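Local atomic coordinates of type IV pilus secretin PilQ family protein (Vibrio cholerae, PDB entry 6W6M), a protein that probably forms the outer-membrane channel, built of fourteen copies, through which the type IV competence pilus passes. Residues S352-N360 and V374-L382. Numbering follows the deposited sequence.
Sequences SVGGSIESN and VDEFLNVNL
S356 meets the backbone of E376 where the start of helix 357-362 in a secretin subunit packs against the weakly bonded helical turn around 374-377, and the pair is a worked example of an N-cap hydroxyl doing double duty. S356 stands at the N-cap of the helix that begins at I357. Its OG accepts from S359 N and donates to E376 O at 3.2 Å. The donor stands off to one side of that carbonyl's plane, tilted 23° from it. With chi1 at 77°, OG lies between the backbone N and the carbonyl carbon of S356, a position that serves both bonds. Close carbon-to-oxygen contacts flank the bond: S359 CB lies 3.6 Å from E376 O, and E376 CB touches S356 OG.

The charged side chains are less favourably placed. E358 and E376, each bent at chi2, bring their OE1 atoms to 3.8 Å with carboxylate planes 73° apart, a proximity that could favour protonation of one of them, an effect that R341 of a neighbouring subunit, in a long and weak ion pair with E358, may offset.

Both strands, 352-354 and 380-382, pair with 320-347, and N379 forms a classic beta bulge with V380 opposite W342. The N379 amide lies against the backbone of G355, which has no side chain at this point, and the G355 carbonyl accepts from S391 of that same neighbour. N379 ND2 sits 3.2 Å from G355 CA.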
ATOM      1  N   SER A 352     -20.903  70.883 -46.578  1.00 93.67           N
ATOM      2  CA  SER A 352     -20.348  69.613 -47.024  1.00 93.67           C
ATOM      3  C   SER A 352     -21.329  68.487 -46.763  1.00 93.67           C
ATOM      4  O   SER A 352     -22.278  68.636 -45.995  1.00 93.67           O
ATOM      5  CB  SER A 352     -19.030  69.306 -46.318  1.00 93.67           C
ATOM      6  OG  SER A 352     -18.047  70.251 -46.674  1.00 93.67           O
ATOM      7  N   VAL A 353     -21.093  67.358 -47.421  1.00 92.30           N
ATOM      8  CA  VAL A 353     -21.872  66.143 -47.215  1.00 92.30           C
ATOM      9  C   VAL A 353     -20.956  64.946 -47.402  1.00 92.30           C
ATOM     10  O   VAL A 353     -20.227  64.860 -48.395  1.00 92.30           O
ATOM     11  CB  VAL A 353     -23.072  66.039 -48.172  1.00 92.30           C
ATOM     12  CG1 VAL A 353     -23.751  64.711 -47.986  1.00 92.30           C
ATOM     13  CG2 VAL A 353     -24.064  67.139 -47.909  1.00 92.30           C
ATOM     14  N   GLY A 354     -21.022  64.009 -46.466  1.00 90.46           N
ATOM     15  CA  GLY A 354     -20.134  62.866 -46.490  1.00 90.46           C
ATOM     16  C   GLY A 354     -20.795  61.663 -45.862  1.00 90.46           C
ATOM     17  O   GLY A 354     -22.021  61.565 -45.809  1.00 90.46           O
ATOM     18  N   GLY A 355     -19.968  60.733 -45.404  1.00 91.24           N
ATOM     19  CA  GLY A 355     -20.439  59.480 -44.836  1.00 91.24           C
ATOM     20  C   GLY A 355     -19.948  59.283 -43.413  1.00 91.24           C
ATOM     21  O   GLY A 355     -20.080  58.195 -42.855  1.00 91.24           O
ATOM     22  N   SER A 356     -19.415  60.348 -42.828  1.00 93.65           N
ATOM     23  CA  SER A 356     -18.952  60.324 -41.451  1.00 93.65           C
ATOM     24  C   SER A 356     -18.468  61.712 -41.066  1.00 93.65           C
ATOM     25  O   SER A 356     -18.491  62.632 -41.883  1.00 93.65           O
ATOM     26  CB  SER A 356     -17.835  59.304 -41.259  1.00 93.65           C
ATOM     27  OG  SER A 356     -16.614  59.791 -41.756  1.00 93.65           O
ATOM     28  N   ILE A 357     -18.054  61.878 -39.817  1.00 93.35           N
ATOM     29  CA  ILE A 357     -17.513  63.139 -39.335  1.00 93.35           C
ATOM     30  C   ILE A 357     -16.044  63.296 -39.708  1.00 93.35           C
ATOM     31  O   ILE A 357     -15.599  64.387 -40.064  1.00 93.35           O
ATOM     32  CB  ILE A 357     -17.735  63.242 -37.810  1.00 93.35           C
ATOM     33  CG1 ILE A 357     -19.228  63.392 -37.530  1.00 93.35           C
ATOM     34  CG2 ILE A 357     -16.958  64.386 -37.208  1.00 93.35           C
ATOM     35  CD1 ILE A 357     -19.539  63.871 -36.168  1.00 93.35           C
ATOM     36  N   GLU A 358     -15.283  62.205 -39.666  1.00 98.42           N
ATOM     37  CA  GLU A 358     -13.894  62.260 -40.100  1.00 98.42           C
ATOM     38  C   GLU A 358     -13.794  62.524 -41.598  1.00 98.42           C
ATOM     39  O   GLU A 358     -12.822  63.124 -42.074  1.00 98.42           O
ATOM     40  CB  GLU A 358     -13.182  60.963 -39.725  1.00 98.42           C
ATOM     41  CG  GLU A 358     -13.046  60.742 -38.220  1.00 98.42           C
ATOM     42  CD  GLU A 358     -14.332  60.266 -37.562  1.00 98.42           C
ATOM     43  OE1 GLU A 358     -15.134  59.587 -38.232  1.00 98.42           O
ATOM     44  OE2 GLU A 358     -14.545  60.575 -36.373  1.00 98.42           O
ATOM     45  N   SER A 359     -14.801  62.099 -42.359  1.00 97.86           N
ATOM     46  CA  SER A 359     -14.832  62.406 -43.781  1.00 97.86           C
ATOM     47  C   SER A 359     -14.959  63.904 -44.015  1.00 97.86           C
ATOM     48  O   SER A 359     -14.193  64.483 -44.792  1.00 97.86           O
ATOM     49  CB  SER A 359     -15.980  61.654 -44.449  1.00 97.86           C
ATOM     50  OG  SER A 359     -16.028  61.899 -45.841  1.00 97.86           O
ATOM     51  N   ASN A 360     -15.910  64.554 -43.345  1.00 96.65           N
ATOM     52  CA  ASN A 360     -16.085  65.991 -43.519  1.00 96.65           C
ATOM     53  C   ASN A 360     -14.891  66.766 -42.979  1.00 96.65           C
ATOM     54  O   ASN A 360     -14.570  67.847 -43.480  1.00 96.65           O
ATOM     55  CB  ASN A 360     -17.367  66.460 -42.837  1.00 96.65           C
ATOM     56  CG  ASN A 360     -18.608  65.987 -43.543  1.00 96.65           C
ATOM     57  OD1 ASN A 360     -18.563  65.569 -44.692  1.00 96.65           O
ATOM     58  ND2 ASN A 360     -19.732  66.061 -42.857  1.00 96.65           N
ATOM     59  N   VAL A 374     -10.417  55.559 -46.705  1.00104.42           N
ATOM     60  CA  VAL A 374     -11.207  54.654 -47.540  1.00104.42           C
ATOM     61  C   VAL A 374     -12.376  54.077 -46.755  1.00104.42           C
ATOM     62  O   VAL A 374     -13.427  53.758 -47.322  1.00104.42           O
ATOM     63  CB  VAL A 374     -10.319  53.543 -48.121  1.00104.42           C
ATOM     64  CG1 VAL A 374     -11.044  52.835 -49.240  1.00104.42           C
ATOM     65  CG2 VAL A 374      -9.012  54.119 -48.616  1.00104.42           C
ATOM     66  N   ASP A 375     -12.212  53.928 -45.444  1.00104.80           N
ATOM     67  CA  ASP A 375     -13.265  53.385 -44.599  1.00104.80           C
ATOM     68  C   ASP A 375     -14.232  54.445 -44.100  1.00104.80           C
ATOM     69  O   ASP A 375     -15.430  54.171 -43.983  1.00104.80           O
ATOM     70  CB  ASP A 375     -12.646  52.658 -43.409  1.00104.80           C
ATOM     71  CG  ASP A 375     -11.978  51.368 -43.812  1.00104.80           C
ATOM     72  OD1 ASP A 375     -12.236  50.898 -44.940  1.00104.80           O
ATOM     73  OD2 ASP A 375     -11.187  50.830 -43.012  1.00104.80           O
ATOM     74  N   GLU A 376     -13.744  55.650 -43.801  1.00101.17           N
ATOM     75  CA  GLU A 376     -14.638  56.735 -43.426  1.00101.17           C
ATOM     76  C   GLU A 376     -15.388  57.295 -44.623  1.00101.17           C
ATOM     77  O   GLU A 376     -16.362  58.028 -44.443  1.00101.17           O
ATOM     78  CB  GLU A 376     -13.853  57.850 -42.743  1.00101.17           C
ATOM     79  CG  GLU A 376     -12.690  57.363 -41.907  1.00101.17           C
ATOM     80  CD  GLU A 376     -13.118  56.488 -40.748  1.00101.17           C
ATOM     81  OE1 GLU A 376     -14.297  56.555 -40.344  1.00101.17           O
ATOM     82  OE2 GLU A 376     -12.272  55.728 -40.236  1.00101.17           O
ATOM     83  N   PHE A 377     -14.957  56.963 -45.838  1.00 95.44           N
ATOM     84  CA  PHE A 377     -15.590  57.504 -47.030  1.00 95.44           C
ATOM     85  C   PHE A 377     -16.974  56.915 -47.252  1.00 95.44           C
ATOM     86  O   PHE A 377     -17.908  57.652 -47.582  1.00 95.44           O
ATOM     87  CB  PHE A 377     -14.687  57.258 -48.242  1.00 95.44           C
ATOM     88  CG  PHE A 377     -15.355  57.495 -49.565  1.00 95.44           C
ATOM     89  CD1 PHE A 377     -15.751  58.762 -49.942  1.00 95.44           C
ATOM     90  CD2 PHE A 377     -15.566  56.454 -50.441  1.00 95.44           C
ATOM     91  CE1 PHE A 377     -16.364  58.978 -51.152  1.00 95.44           C
ATOM     92  CE2 PHE A 377     -16.177  56.667 -51.651  1.00 95.44           C
ATOM     93  CZ  PHE A 377     -16.575  57.932 -52.006  1.00 95.44           C
ATOM     94  N   LEU A 378     -17.135  55.611 -47.048  1.00 89.72           N
ATOM     95  CA  LEU A 378     -18.308  54.898 -47.538  1.00 89.72           C
ATOM     96  C   LEU A 378     -19.542  55.190 -46.695  1.00 89.72           C
ATOM     97  O   LEU A 378     -19.470  55.246 -45.467  1.00 89.72           O
ATOM     98  CB  LEU A 378     -18.031  53.396 -47.570  1.00 89.72           C
ATOM     99  CG  LEU A 378     -16.950  52.911 -48.542  1.00 89.72           C
ATOM    100  CD1 LEU A 378     -16.683  51.435 -48.362  1.00 89.72           C
ATOM    101  CD2 LEU A 378     -17.332  53.199 -49.979  1.00 89.72           C
ATOM    102  N   ASN A 379     -20.674  55.385 -47.367  1.00 85.26           N
ATOM    103  CA  ASN A 379     -21.952  55.567 -46.690  1.00 85.26           C
ATOM    104  C   ASN A 379     -22.573  54.227 -46.333  1.00 85.26           C
ATOM    105  O   ASN A 379     -22.892  53.967 -45.172  1.00 85.26           O
ATOM    106  CB  ASN A 379     -22.912  56.362 -47.574  1.00 85.26           C
ATOM    107  CG  ASN A 379     -22.775  57.848 -47.394  1.00 85.26           C
ATOM    108  OD1 ASN A 379     -23.737  58.535 -47.081  1.00 85.26           O
ATOM    109  ND2 ASN A 379     -21.576  58.354 -47.590  1.00 85.26           N
ATOM    110  N   VAL A 380     -22.762  53.372 -47.329  1.00 82.05           N
ATOM    111  CA  VAL A 380     -23.375  52.066 -47.145  1.00 82.05           C
ATOM    112  C   VAL A 380     -22.330  51.017 -47.473  1.00 82.05           C
ATOM    113  O   VAL A 380     -21.773  51.014 -48.576  1.00 82.05           O
ATOM    114  CB  VAL A 380     -24.620  51.906 -48.025  1.00 82.05           C
ATOM    115  CG1 VAL A 380     -25.116  50.492 -47.982  1.00 82.05           C
ATOM    116  CG2 VAL A 380     -25.688  52.858 -47.577  1.00 82.05           C
ATOM    117  N   ASN A 381     -22.067  50.121 -46.523  1.00 82.83           N
ATOM    118  CA  ASN A 381     -20.992  49.132 -46.624  1.00 82.83           C
ATOM    119  C   ASN A 381     -21.558  47.746 -46.317  1.00 82.83           C
ATOM    120  O   ASN A 381     -21.429  47.258 -45.197  1.00 82.83           O
ATOM    121  CB  ASN A 381     -19.866  49.506 -45.674  1.00 82.83           C
ATOM    122  CG  ASN A 381     -18.611  48.718 -45.916  1.00 82.83           C
ATOM    123  OD1 ASN A 381     -18.318  48.322 -47.037  1.00 82.83           O
ATOM    124  ND2 ASN A 381     -17.859  48.475 -44.859  1.00 82.83           N
ATOM    125  N   LEU A 382     -22.141  47.090 -47.319  1.00 80.97           N
ATOM    126  CA  LEU A 382     -22.811  45.808 -47.162  1.00 80.97           C
ATOM    127  C   LEU A 382     -22.337  44.844 -48.233  1.00 80.97           C
ATOM    128  O   LEU A 382     -23.125  44.262 -48.979  1.00 80.97           O
ATOM    129  CB  LEU A 382     -24.320  45.994 -47.208  1.00 80.97           C
ATOM    130  CG  LEU A 382     -24.883  46.878 -46.097  1.00 80.97           C
ATOM    131  CD1 LEU A 382     -26.362  47.058 -46.244  1.00 80.97           C
ATOM    132  CD2 LEU A 382     -24.559  46.300 -44.742  1.00 80.97           C
TER